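Long-range contacts in PhnB protein (Bacillus cereus, PDB 3OMS), which is of unproven function but belongs to the PhnB-like branch of the glyoxalase superfamily and may act as a 3-demethylubiquinone-9 3-methyltransferase: residues Thr12-Phe17 with Glu65-Asp70; Met16-Ala21 with Val73-Thr78; Met25-Ser30 with Asn125-Val130; Ser39-Asp44 with Val54-Phe59. All coordinates share one frame; numbering follows the deposited sequence.

Contact 1: residues Thr12-Phe17 with Glu65-Asp70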
# COMPACT_ATOMS: atom_id res chain seq x y z
N THR A 12 -8.65 -0.91 -1.03
CA THR A 12 -8.00 -2.09 -0.51
C THR A 12 -6.56 -2.16 -0.99
O THR A 12 -6.29 -2.11 -2.20
CB THR A 12 -8.71 -3.36 -0.92
OG1 THR A 12 -10.04 -3.29 -0.45
CG2 THR A 12 -8.08 -4.56 -0.32
N THR A 13 -5.64 -2.25 -0.06
CA THR A 13 -4.24 -2.40 -0.42
C THR A 13 -3.98 -3.82 -0.98
O THR A 13 -4.45 -4.81 -0.42
CB THR A 13 -3.34 -2.00 0.82
OG1 THR A 13 -3.64 -0.63 1.11
CG2 THR A 13 -1.86 -2.19 0.47
N PHE A 14 -3.26 -3.89 -2.12
CA PHE A 14 -3.24 -5.04 -3.03
C PHE A 14 -1.76 -5.35 -3.31
O PHE A 14 -0.99 -4.49 -3.84
CB PHE A 14 -3.95 -4.68 -4.32
CG PHE A 14 -4.16 -5.82 -5.31
CD1 PHE A 14 -5.45 -6.25 -5.60
CD2 PHE A 14 -3.09 -6.36 -6.04
CE1 PHE A 14 -5.68 -7.24 -6.54
CE2 PHE A 14 -3.32 -7.34 -6.98
CZ PHE A 14 -4.65 -7.76 -7.23
N LEU A 15 -1.35 -6.56 -2.93
CA LEU A 15 0.03 -6.98 -3.06
C LEU A 15 0.20 -8.02 -4.18
O LEU A 15 -0.49 -9.05 -4.21
CB LEU A 15 0.53 -7.51 -1.70
CG LEU A 15 0.79 -6.53 -0.55
CD1 LEU A 15 -0.46 -5.79 -0.00
CD2 LEU A 15 1.49 -7.29 0.59
N MSE A 16 1.13 -7.74 -5.11
CA MSE A 16 1.43 -8.63 -6.17
C MSE A 16 2.80 -9.29 -5.96
O MSE A 16 3.85 -8.62 -6.05
CB MSE A 16 1.39 -7.87 -7.50
CG MSE A 16 1.64 -8.74 -8.71
SE MSE A 16 1.28 -7.79 -10.38
CE MSE A 16 2.67 -6.49 -10.19
N PHE A 17 2.74 -10.60 -5.73
CA PHE A 17 3.86 -11.49 -5.53
C PHE A 17 4.13 -12.25 -6.83
O PHE A 17 3.37 -12.13 -7.81
CB PHE A 17 3.56 -12.48 -4.36
CG PHE A 17 3.40 -11.84 -3.04
CD1 PHE A 17 4.49 -11.64 -2.21
CD2 PHE A 17 2.14 -11.47 -2.56
CE1 PHE A 17 4.32 -11.05 -0.94
CE2 PHE A 17 1.97 -10.88 -1.34
CZ PHE A 17 3.09 -10.67 -0.50
N GLU A 65 -9.28 -5.56 5.33
CA GLU A 65 -9.08 -6.44 4.19
C GLU A 65 -7.88 -5.98 3.38
O GLU A 65 -7.71 -4.77 3.16
CB GLU A 65 -10.29 -6.51 3.26
CG GLU A 65 -11.45 -7.34 3.78
CD GLU A 65 -12.72 -7.20 2.92
OE1 GLU A 65 -12.62 -6.91 1.70
OE2 GLU A 65 -13.83 -7.36 3.47
N PHE A 66 -7.09 -6.96 2.96
CA PHE A 66 -5.99 -6.85 2.00
C PHE A 66 -6.24 -7.87 0.90
O PHE A 66 -6.95 -8.86 1.11
CB PHE A 66 -4.66 -7.08 2.69
CG PHE A 66 -4.31 -5.97 3.63
CD1 PHE A 66 -3.47 -4.91 3.21
CD2 PHE A 66 -4.88 -5.91 4.89
CE1 PHE A 66 -3.21 -3.87 4.03
CE2 PHE A 66 -4.60 -4.84 5.74
CZ PHE A 66 -3.78 -3.82 5.32
N MSE A 67 -5.72 -7.60 -0.30
CA MSE A 67 -5.76 -8.54 -1.38
C MSE A 67 -4.35 -8.88 -1.84
O MSE A 67 -3.40 -8.05 -1.75
CB MSE A 67 -6.57 -7.95 -2.52
CG MSE A 67 -8.03 -7.82 -2.21
SE MSE A 67 -8.88 -6.64 -3.49
CE MSE A 67 -8.97 -7.84 -4.96
N CYS A 68 -4.19 -10.10 -2.36
CA CYS A 68 -2.92 -10.44 -3.04
C CYS A 68 -3.16 -11.38 -4.17
O CYS A 68 -4.22 -12.00 -4.29
CB CYS A 68 -1.88 -11.00 -2.04
SG CYS A 68 -2.36 -12.59 -1.30
N ILE A 69 -2.17 -11.42 -5.08
CA ILE A 69 -2.11 -12.38 -6.14
C ILE A 69 -0.67 -12.86 -6.32
O ILE A 69 0.25 -12.19 -5.87
CB ILE A 69 -2.56 -11.80 -7.51
CG1 ILE A 69 -1.52 -10.77 -8.04
CG2 ILE A 69 -3.97 -11.19 -7.46
CD1 ILE A 69 -1.85 -10.16 -9.39
N ASP A 70 -0.50 -13.99 -7.04
CA ASP A 70 0.77 -14.38 -7.65
C ASP A 70 0.65 -14.05 -9.12
O ASP A 70 -0.16 -14.65 -9.88
CB ASP A 70 1.06 -15.88 -7.48
CG ASP A 70 1.51 -16.23 -6.10
OD1 ASP A 70 2.36 -15.52 -5.55
OD2 ASP A 70 1.07 -17.28 -5.57
O HOH W 1 -11.75 -5.35 0.03
O HOH W 2 -6.33 -2.50 2.70
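Strands 12-17 and 65-70 run parallel, their axes 4.5 Å apart at an angle of 21°, and are the first and last strands of a βαβββ arrangement, the building block of the glyoxalase fold. Four backbone bonds hold the ladder: Met67 N to Thr13 O, Leu15 N to Met67 O (2.8 Å), Ile69 N to Leu15 O and Phe17 N to Ile69 O. On the face carrying Phe14, Met16, Met67 and Ile69, the Phe14 ring lies between two neighbours on the partner strand. With CG anti to the backbone N (chi1 -173°), the ring leans across the ladder, and its CZ meets Ile69 CG2 at 3.5 Å. Toward Phe14 CD1 comes Met67, a selenomethionine, whose SE lies 5.3 Å from the ring centroid near the ring's edge, a Met-aromatic contact. Met16 runs alongside Ile69, CG to CG1 3.8 Å. The other face carries Phe17, whose ring edge receives Cys68 CB at CE2, and Phe66, whose ring runs alongside Thr13 CB with CE1 nearest; helix 21-29 packs on Phe17 and Cys68. Strand 12-17 also pairs antiparallel with a strand of the second subunit, where Thr13 OG1 bonds Thr13 OG1 of that subunit. At the beginning of the ladder a water accepts from Thr13 N (2.9 Å) and donates to Glu65 O (2.7 Å).

Contact 2: residues Met16-Ala21 with Val73-Thr78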
# COMPACT_ATOMS: atom_id res chain seq x y z
N MSE A 16 1.13 -7.74 -5.11
CA MSE A 16 1.43 -8.63 -6.17
C MSE A 16 2.80 -9.29 -5.96
O MSE A 16 3.85 -8.62 -6.05
CB MSE A 16 1.39 -7.87 -7.50
CG MSE A 16 1.64 -8.74 -8.71
SE MSE A 16 1.28 -7.79 -10.38
CE MSE A 16 2.67 -6.49 -10.19
N PHE A 17 2.74 -10.60 -5.73
CA PHE A 17 3.86 -11.49 -5.53
C PHE A 17 4.13 -12.25 -6.83
O PHE A 17 3.37 -12.13 -7.81
CB PHE A 17 3.56 -12.48 -4.36
CG PHE A 17 3.40 -11.84 -3.04
CD1 PHE A 17 4.49 -11.64 -2.21
CD2 PHE A 17 2.14 -11.47 -2.56
CE1 PHE A 17 4.32 -11.05 -0.94
CE2 PHE A 17 1.97 -10.88 -1.34
CZ PHE A 17 3.09 -10.67 -0.50
N GLU A 18 5.25 -13.00 -6.88
CA GLU A 18 5.52 -13.89 -8.03
C GLU A 18 5.74 -15.35 -7.59
O GLU A 18 6.69 -16.01 -8.03
CB GLU A 18 6.73 -13.37 -8.86
CG GLU A 18 6.41 -12.01 -9.51
CD GLU A 18 7.51 -11.44 -10.39
OE1 GLU A 18 8.61 -12.04 -10.49
OE2 GLU A 18 7.21 -10.39 -11.01
N GLY A 19 4.85 -15.85 -6.74
CA GLY A 19 4.93 -17.25 -6.30
C GLY A 19 4.84 -17.43 -4.80
O GLY A 19 4.65 -18.54 -4.36
N LYS A 20 4.96 -16.37 -4.04
CA LYS A 20 4.97 -16.45 -2.58
C LYS A 20 3.70 -15.91 -1.87
O LYS A 20 3.71 -15.77 -0.64
CB LYS A 20 6.21 -15.72 -2.04
CG LYS A 20 7.56 -16.22 -2.65
CD LYS A 20 8.19 -17.20 -1.77
CE LYS A 20 9.56 -17.71 -2.37
NZ LYS A 20 9.68 -19.16 -2.11
N ALA A 21 2.64 -15.61 -2.62
CA ALA A 21 1.46 -14.94 -2.04
C ALA A 21 0.91 -15.75 -0.86
O ALA A 21 0.62 -15.21 0.21
CB ALA A 21 0.34 -14.73 -3.09
N VAL A 73 2.91 -13.22 -14.80
CA VAL A 73 3.95 -12.60 -15.63
C VAL A 73 5.08 -12.21 -14.71
O VAL A 73 4.82 -11.66 -13.63
CB VAL A 73 3.41 -11.30 -16.26
CG1 VAL A 73 4.56 -10.47 -16.90
CG2 VAL A 73 2.29 -11.60 -17.24
N ASN A 74 6.32 -12.44 -15.12
CA ASN A 74 7.47 -11.93 -14.37
C ASN A 74 7.67 -10.47 -14.70
O ASN A 74 7.77 -10.11 -15.87
CB ASN A 74 8.74 -12.68 -14.73
CG ASN A 74 8.73 -14.13 -14.27
OD1 ASN A 74 8.89 -15.03 -15.09
ND2 ASN A 74 8.53 -14.37 -12.95
N HIS A 75 7.74 -9.62 -13.68
CA HIS A 75 7.92 -8.18 -13.90
C HIS A 75 9.34 -7.74 -13.59
O HIS A 75 10.08 -8.45 -12.89
CB HIS A 75 6.88 -7.43 -13.04
CG HIS A 75 5.49 -7.60 -13.54
ND1 HIS A 75 4.55 -8.37 -12.89
CD2 HIS A 75 4.89 -7.13 -14.65
CE1 HIS A 75 3.42 -8.34 -13.57
NE2 HIS A 75 3.60 -7.61 -14.65
N ASN A 76 9.75 -6.59 -14.12
CA ASN A 76 11.08 -6.06 -13.82
C ASN A 76 11.13 -5.21 -12.53
O ASN A 76 12.15 -4.62 -12.20
CB ASN A 76 11.69 -5.34 -15.06
CG ASN A 76 11.04 -3.97 -15.35
OD1 ASN A 76 10.24 -3.42 -14.55
ND2 ASN A 76 11.45 -3.38 -16.48
N PHE A 77 10.05 -5.21 -11.76
CA PHE A 77 9.98 -4.48 -10.49
C PHE A 77 9.48 -5.39 -9.40
O PHE A 77 8.92 -6.48 -9.67
CB PHE A 77 9.01 -3.28 -10.63
CG PHE A 77 7.63 -3.69 -11.09
CD1 PHE A 77 6.70 -4.19 -10.20
CD2 PHE A 77 7.27 -3.55 -12.41
CE1 PHE A 77 5.45 -4.58 -10.65
CE2 PHE A 77 6.00 -3.92 -12.85
CZ PHE A 77 5.10 -4.43 -11.98
N THR A 78 9.61 -4.93 -8.16
CA THR A 78 8.93 -5.59 -7.04
C THR A 78 8.59 -4.51 -6.02
O THR A 78 8.55 -3.33 -6.37
CB THR A 78 9.78 -6.76 -6.43
OG1 THR A 78 9.05 -7.46 -5.40
CG2 THR A 78 11.12 -6.22 -5.88
O HOH W 3 6.58 -8.63 -6.31
O HOH W 4 10.25 -11.20 -12.19
O HOH W 5 5.06 -9.34 -10.58
O HOH W 6 6.76 -7.87 -8.94
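Glu18 OE2 is gripped by the backbone N of His75 at 2.8 Å and by a water that also reaches His75 ND1. The backbone N-H is nearly straight on its acceptor (167°) and meets OE2 on the syn side, 29° out of the carboxylate plane. A second water bonds Phe77 O and reaches the same carboxylate oxygen only at longer range. The other carboxylate oxygen, OE1, receives a weak bond from Asn74 ND2 (3.4 Å) and a water that donates to His75 O as well. Glu18 reaches this loop because its chain is extended beyond CG, laying the carboxylate along the backbone of Asn74 and His75. One exposed acid thus links to a loop segment through one sound direct bond, one weak one and several waters, and the negative charge is probably eased by the several donors around it.

Beside this polar patch, the selenomethionine Met16 makes the apolar part of the contact. Its chain bends at the last torsion (chi3 65°), which brings CE to the edge of the Phe77 ring, 3.4 Å from CE1, while SE stands 4.7 Å from the centroid of the His75 ring in an oblique approach. A further water links Met16 O to Thr78 OG1.

The contact ties the turn between strand 11-17 and helix 21-29 to the long connection from strand 64-70 to strand 83-89, close to the dimer interface, where Trp123 of the second subunit packs on Met16 and Pro81 of that subunit on Phe77.

Contact 3: residues Met25-Ser30 with Asn125-Val130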
# COMPACT_ATOMS: atom_id res chain seq x y z
N MSE A 25 0.82 -14.55 2.94
CA MSE A 25 -0.44 -14.37 3.64
C MSE A 25 -0.54 -15.17 4.92
O MSE A 25 -0.98 -14.68 5.96
CB MSE A 25 -1.58 -14.78 2.69
CG MSE A 25 -2.91 -14.44 3.10
SE MSE A 25 -4.04 -14.53 1.43
CE MSE A 25 -3.64 -16.41 0.95
N ASN A 26 -0.15 -16.44 4.84
CA ASN A 26 -0.13 -17.26 6.05
C ASN A 26 0.78 -16.65 7.12
O ASN A 26 0.44 -16.65 8.32
CB ASN A 26 0.22 -18.73 5.70
CG ASN A 26 -1.01 -19.50 5.16
OD1 ASN A 26 -1.90 -19.81 5.90
ND2 ASN A 26 -1.04 -19.76 3.90
N PHE A 27 1.91 -16.10 6.70
CA PHE A 27 2.84 -15.43 7.62
C PHE A 27 2.22 -14.20 8.22
O PHE A 27 2.18 -14.07 9.45
CB PHE A 27 4.13 -15.08 6.87
CG PHE A 27 5.14 -14.32 7.70
CD1 PHE A 27 5.58 -14.81 8.92
CD2 PHE A 27 5.70 -13.15 7.21
CE1 PHE A 27 6.56 -14.12 9.66
CE2 PHE A 27 6.67 -12.47 7.92
CZ PHE A 27 7.10 -12.94 9.13
N TYR A 28 1.65 -13.33 7.38
CA TYR A 28 1.12 -12.04 7.88
C TYR A 28 -0.06 -12.23 8.83
O TYR A 28 -0.16 -11.58 9.86
CB TYR A 28 0.68 -11.14 6.73
CG TYR A 28 1.81 -10.73 5.80
CD1 TYR A 28 3.16 -10.66 6.24
CD2 TYR A 28 1.54 -10.38 4.50
CE1 TYR A 28 4.15 -10.27 5.37
CE2 TYR A 28 2.50 -10.04 3.63
CZ TYR A 28 3.82 -9.97 4.06
OH TYR A 28 4.72 -9.56 3.13
N THR A 29 -0.95 -13.14 8.49
CA THR A 29 -2.12 -13.33 9.32
C THR A 29 -1.75 -13.95 10.68
O THR A 29 -2.55 -13.91 11.59
CB THR A 29 -3.20 -14.18 8.65
OG1 THR A 29 -2.65 -15.42 8.26
CG2 THR A 29 -3.80 -13.50 7.42
N SER A 30 -0.55 -14.50 10.83
CA SER A 30 -0.09 -15.00 12.14
C SER A 30 0.45 -13.92 13.10
O SER A 30 0.69 -14.20 14.29
CB SER A 30 1.00 -16.05 11.93
OG SER A 30 2.29 -15.46 11.69
N ASN A 125 12.28 -4.06 5.53
CA ASN A 125 11.64 -4.86 4.48
C ASN A 125 11.60 -6.28 4.90
O ASN A 125 12.59 -6.79 5.42
CB ASN A 125 12.42 -4.77 3.17
CG ASN A 125 12.51 -3.36 2.60
OD1 ASN A 125 13.54 -3.01 1.99
ND2 ASN A 125 11.46 -2.58 2.69
N ASP A 126 10.46 -6.95 4.76
CA ASP A 126 10.41 -8.34 5.17
C ASP A 126 11.07 -9.25 4.10
O ASP A 126 11.59 -8.78 3.07
CB ASP A 126 8.97 -8.73 5.54
CG ASP A 126 8.05 -8.78 4.34
OD1 ASP A 126 8.60 -8.83 3.20
OD2 ASP A 126 6.80 -8.81 4.56
N LYS A 127 11.08 -10.54 4.37
CA LYS A 127 11.73 -11.50 3.49
C LYS A 127 11.15 -11.50 2.07
O LYS A 127 11.75 -12.06 1.16
CB LYS A 127 11.67 -12.91 4.07
CG LYS A 127 10.29 -13.58 4.14
CD LYS A 127 10.35 -14.99 4.71
CE LYS A 127 10.53 -15.01 6.25
NZ LYS A 127 9.42 -14.52 7.13
N TYR A 128 9.94 -10.97 1.92
CA TYR A 128 9.31 -10.90 0.60
C TYR A 128 9.58 -9.58 -0.09
O TYR A 128 9.17 -9.40 -1.23
CB TYR A 128 7.78 -11.15 0.74
CG TYR A 128 7.46 -12.43 1.47
CD1 TYR A 128 7.65 -13.67 0.86
CD2 TYR A 128 7.02 -12.42 2.80
CE1 TYR A 128 7.41 -14.85 1.53
CE2 TYR A 128 6.78 -13.56 3.45
CZ TYR A 128 6.98 -14.79 2.82
OH TYR A 128 6.75 -15.95 3.52
N GLY A 129 10.21 -8.64 0.61
CA GLY A 129 10.48 -7.33 0.09
C GLY A 129 9.45 -6.26 0.45
O GLY A 129 9.64 -5.08 0.12
N VAL A 130 8.40 -6.65 1.17
CA VAL A 130 7.34 -5.73 1.58
C VAL A 130 7.82 -4.85 2.74
O VAL A 130 8.44 -5.37 3.69
CB VAL A 130 6.06 -6.47 2.02
CG1 VAL A 130 5.00 -5.44 2.61
CG2 VAL A 130 5.48 -7.21 0.83
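Tyr28 OH donates to Asp126 OD2 at 2.6 Å, using the syn lone pair of the carboxylate, with ring and carboxylate planes only 19° apart. The hydroxyl also rests against Val130 CG2 at 3.4 Å and lies near Tyr128 CD2. The preceding helix residue, Phe27, meets Lys127: NZ stands over one face of the ring, 3.6 Å from the centroid and 21° off the normal, a cation-pi contact. The lysine chain curls toward the ring, bent at its last two torsions. The same phenyl ring presents CD2 to the edge of the Tyr128 ring, 3.9 Å from CE2.

The second shell fixes these groups. Asp126 begins a type I turn ending at Gly129, and its OD1 accepts from Tyr128 N (2.8 Å), forming an Asx turn, and from Val130 N (3.0 Å). These two donors reach OD1 from opposite faces of the carboxylate plane, so the backbone of the loop holds the acid in position for Tyr28. OD2 has another donor in Trp132 NE1, and the Trp132 ring packs edge-to-face with Tyr28. Tyr128 in turn bonds through its OH to Glu23.

Helix 21-29 lies against strands 11-17, 37-42 and 54-61. Here its Phe27 and Tyr28 reach the loop between strands 121-125 and 131-136 of the second sheet, so that the contact joins the two halves of the chain.

Contact 4: residues Ser39-Asp44 with Val54-Phe59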
# COMPACT_ATOMS: atom_id res chain seq x y z
N SER A 39 -10.58 -15.73 1.50
CA SER A 39 -10.82 -16.47 0.26
C SER A 39 -9.52 -16.67 -0.47
O SER A 39 -8.62 -15.81 -0.39
CB SER A 39 -11.82 -15.75 -0.64
OG SER A 39 -11.39 -14.45 -1.01
N ILE A 40 -9.41 -17.77 -1.20
CA ILE A 40 -8.17 -18.01 -1.98
C ILE A 40 -8.52 -18.89 -3.16
O ILE A 40 -9.19 -19.93 -2.98
CB ILE A 40 -7.06 -18.66 -1.10
CG1 ILE A 40 -5.81 -19.01 -1.95
CG2 ILE A 40 -7.60 -19.94 -0.39
CD1 ILE A 40 -4.55 -19.29 -1.13
N SER A 41 -8.14 -18.48 -4.37
CA SER A 41 -8.23 -19.36 -5.53
C SER A 41 -6.84 -19.52 -6.14
O SER A 41 -6.03 -18.58 -6.12
CB SER A 41 -9.21 -18.83 -6.57
OG SER A 41 -8.96 -17.46 -6.81
N ARG A 42 -6.55 -20.74 -6.61
CA ARG A 42 -5.23 -21.15 -7.08
C ARG A 42 -5.32 -21.69 -8.49
O ARG A 42 -6.31 -22.32 -8.84
CB ARG A 42 -4.69 -22.26 -6.20
CG ARG A 42 -4.60 -21.91 -4.74
CD ARG A 42 -3.91 -23.01 -3.96
NE ARG A 42 -3.93 -22.76 -2.53
CZ ARG A 42 -4.93 -23.11 -1.71
NH1 ARG A 42 -6.02 -23.69 -2.19
NH2 ARG A 42 -4.86 -22.85 -0.40
N TYR A 43 -4.26 -21.47 -9.27
CA TYR A 43 -4.23 -21.88 -10.65
C TYR A 43 -4.21 -23.39 -10.71
O TYR A 43 -3.44 -24.03 -9.97
CB TYR A 43 -2.99 -21.32 -11.37
CG TYR A 43 -3.12 -19.85 -11.70
CD1 TYR A 43 -3.96 -19.43 -12.75
CD2 TYR A 43 -2.48 -18.89 -10.95
CE1 TYR A 43 -4.09 -18.10 -13.06
CE2 TYR A 43 -2.60 -17.55 -11.24
CZ TYR A 43 -3.40 -17.16 -12.29
OH TYR A 43 -3.53 -15.83 -12.56
N ASP A 44 -5.06 -23.95 -11.56
CA ASP A 44 -4.99 -25.39 -11.86
C ASP A 44 -3.91 -25.67 -12.92
O ASP A 44 -3.08 -24.80 -13.21
CB ASP A 44 -6.36 -25.92 -12.31
CG ASP A 44 -6.78 -25.38 -13.66
OD1 ASP A 44 -8.00 -25.26 -13.86
OD2 ASP A 44 -5.90 -25.04 -14.49
N VAL A 54 -1.40 -18.40 -6.46
CA VAL A 54 -2.65 -17.67 -6.18
C VAL A 54 -3.15 -16.86 -7.39
O VAL A 54 -2.48 -15.93 -7.89
CB VAL A 54 -2.47 -16.77 -4.97
CG1 VAL A 54 -3.72 -15.84 -4.71
CG2 VAL A 54 -2.17 -17.62 -3.71
N ILE A 55 -4.34 -17.20 -7.85
CA ILE A 55 -5.07 -16.37 -8.78
C ILE A 55 -5.47 -15.06 -8.11
O ILE A 55 -5.17 -13.96 -8.58
CB ILE A 55 -6.36 -17.05 -9.30
CG1 ILE A 55 -6.09 -18.42 -9.95
CG2 ILE A 55 -7.06 -16.15 -10.32
CD1 ILE A 55 -7.42 -19.15 -10.38
N HIS A 56 -6.19 -15.19 -7.00
CA HIS A 56 -6.58 -14.05 -6.17
C HIS A 56 -6.83 -14.58 -4.77
O HIS A 56 -7.30 -15.71 -4.62
CB HIS A 56 -7.80 -13.32 -6.75
CG HIS A 56 -9.04 -14.17 -6.87
ND1 HIS A 56 -9.87 -14.43 -5.80
CD2 HIS A 56 -9.60 -14.78 -7.94
CE1 HIS A 56 -10.88 -15.18 -6.20
NE2 HIS A 56 -10.74 -15.41 -7.49
N ALA A 57 -6.50 -13.77 -3.77
CA ALA A 57 -6.81 -14.07 -2.37
C ALA A 57 -7.11 -12.79 -1.61
O ALA A 57 -6.52 -11.72 -1.90
CB ALA A 57 -5.64 -14.83 -1.70
N THR A 58 -8.04 -12.89 -0.65
CA THR A 58 -8.40 -11.80 0.26
C THR A 58 -8.14 -12.28 1.66
O THR A 58 -8.44 -13.41 2.00
CB THR A 58 -9.87 -11.41 0.13
OG1 THR A 58 -10.10 -10.90 -1.18
CG2 THR A 58 -10.32 -10.37 1.23
N PHE A 59 -7.53 -11.41 2.47
CA PHE A 59 -7.27 -11.73 3.87
C PHE A 59 -7.43 -10.50 4.69
O PHE A 59 -7.38 -9.37 4.16
CB PHE A 59 -5.87 -12.30 4.07
CG PHE A 59 -4.75 -11.41 3.65
CD1 PHE A 59 -3.89 -10.82 4.62
CD2 PHE A 59 -4.44 -11.23 2.29
CE1 PHE A 59 -2.80 -10.04 4.22
CE2 PHE A 59 -3.36 -10.40 1.91
CZ PHE A 59 -2.54 -9.81 2.88
O HOH W 7 -10.22 -14.12 -3.30
O HOH W 8 -2.91 -14.15 -10.36
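A β-hairpin joins strands 37-42 and 54-61, which pair antiparallel at the margin of the first sheet and are interrupted by a classic beta bulge, where Ile55 and His56 both face Ser41. On the regular side, Ser39 and Thr58 form a hydrogen-bonded pair, exchanging bonds between Ser39 N and Thr58 O (3.2 Å) and between Thr58 N and Ser39 O (3.0 Å). At the bulge, Ser41 N donates to His56 O at 2.9 Å, while Ser41 O accepts from Ile55 N in a more bent bond (136°). How the side chains of Ser41 and His56 meet is doubtful, since each residue adopts two conformers. On the other face of the sheet, Ile40 packs its CB on Ala57 CB, and Ile40 CD1 comes across to Val54 CG2 at 3.9 Å; Met25 of helix 21-29 lies against Ile40 and Ala57. Arg42 turns its guanidinium to Glu22 of that helix in a salt bridge. Beyond the bulge, Tyr43 sets its ring flat against Ile55, whose CG1 stands over the ring centre, 3.5 Å from the centroid and 3° off the normal.

Overall arrangement
Contacts 1 and 4 belong to one sheet, in the order 11-17, 64-70, 54-61, 37-42, with centres about 10 Å apart; a probable hydrogen bond from Phe66 N to Phe59 O (2.7 Å) connects them. Contact 2 continues from the end of contact 1, sharing Met16 and Phe17, and Asp70 OD1 probably bonds Gly19 N at 2.8 Å where the chain turns into helix 21-29. That helix carries one side of contact 3 and packs on contact 4: Met25 SE lies 3.5 Å from Ala57 CB, while Tyr28 faces the second half of the chain. Contact 3 also reaches contact 1, through Phe17 CE1 and Tyr128 CB at 3.8 Å. Contacts 1 and 2 meet the second subunit most extensively.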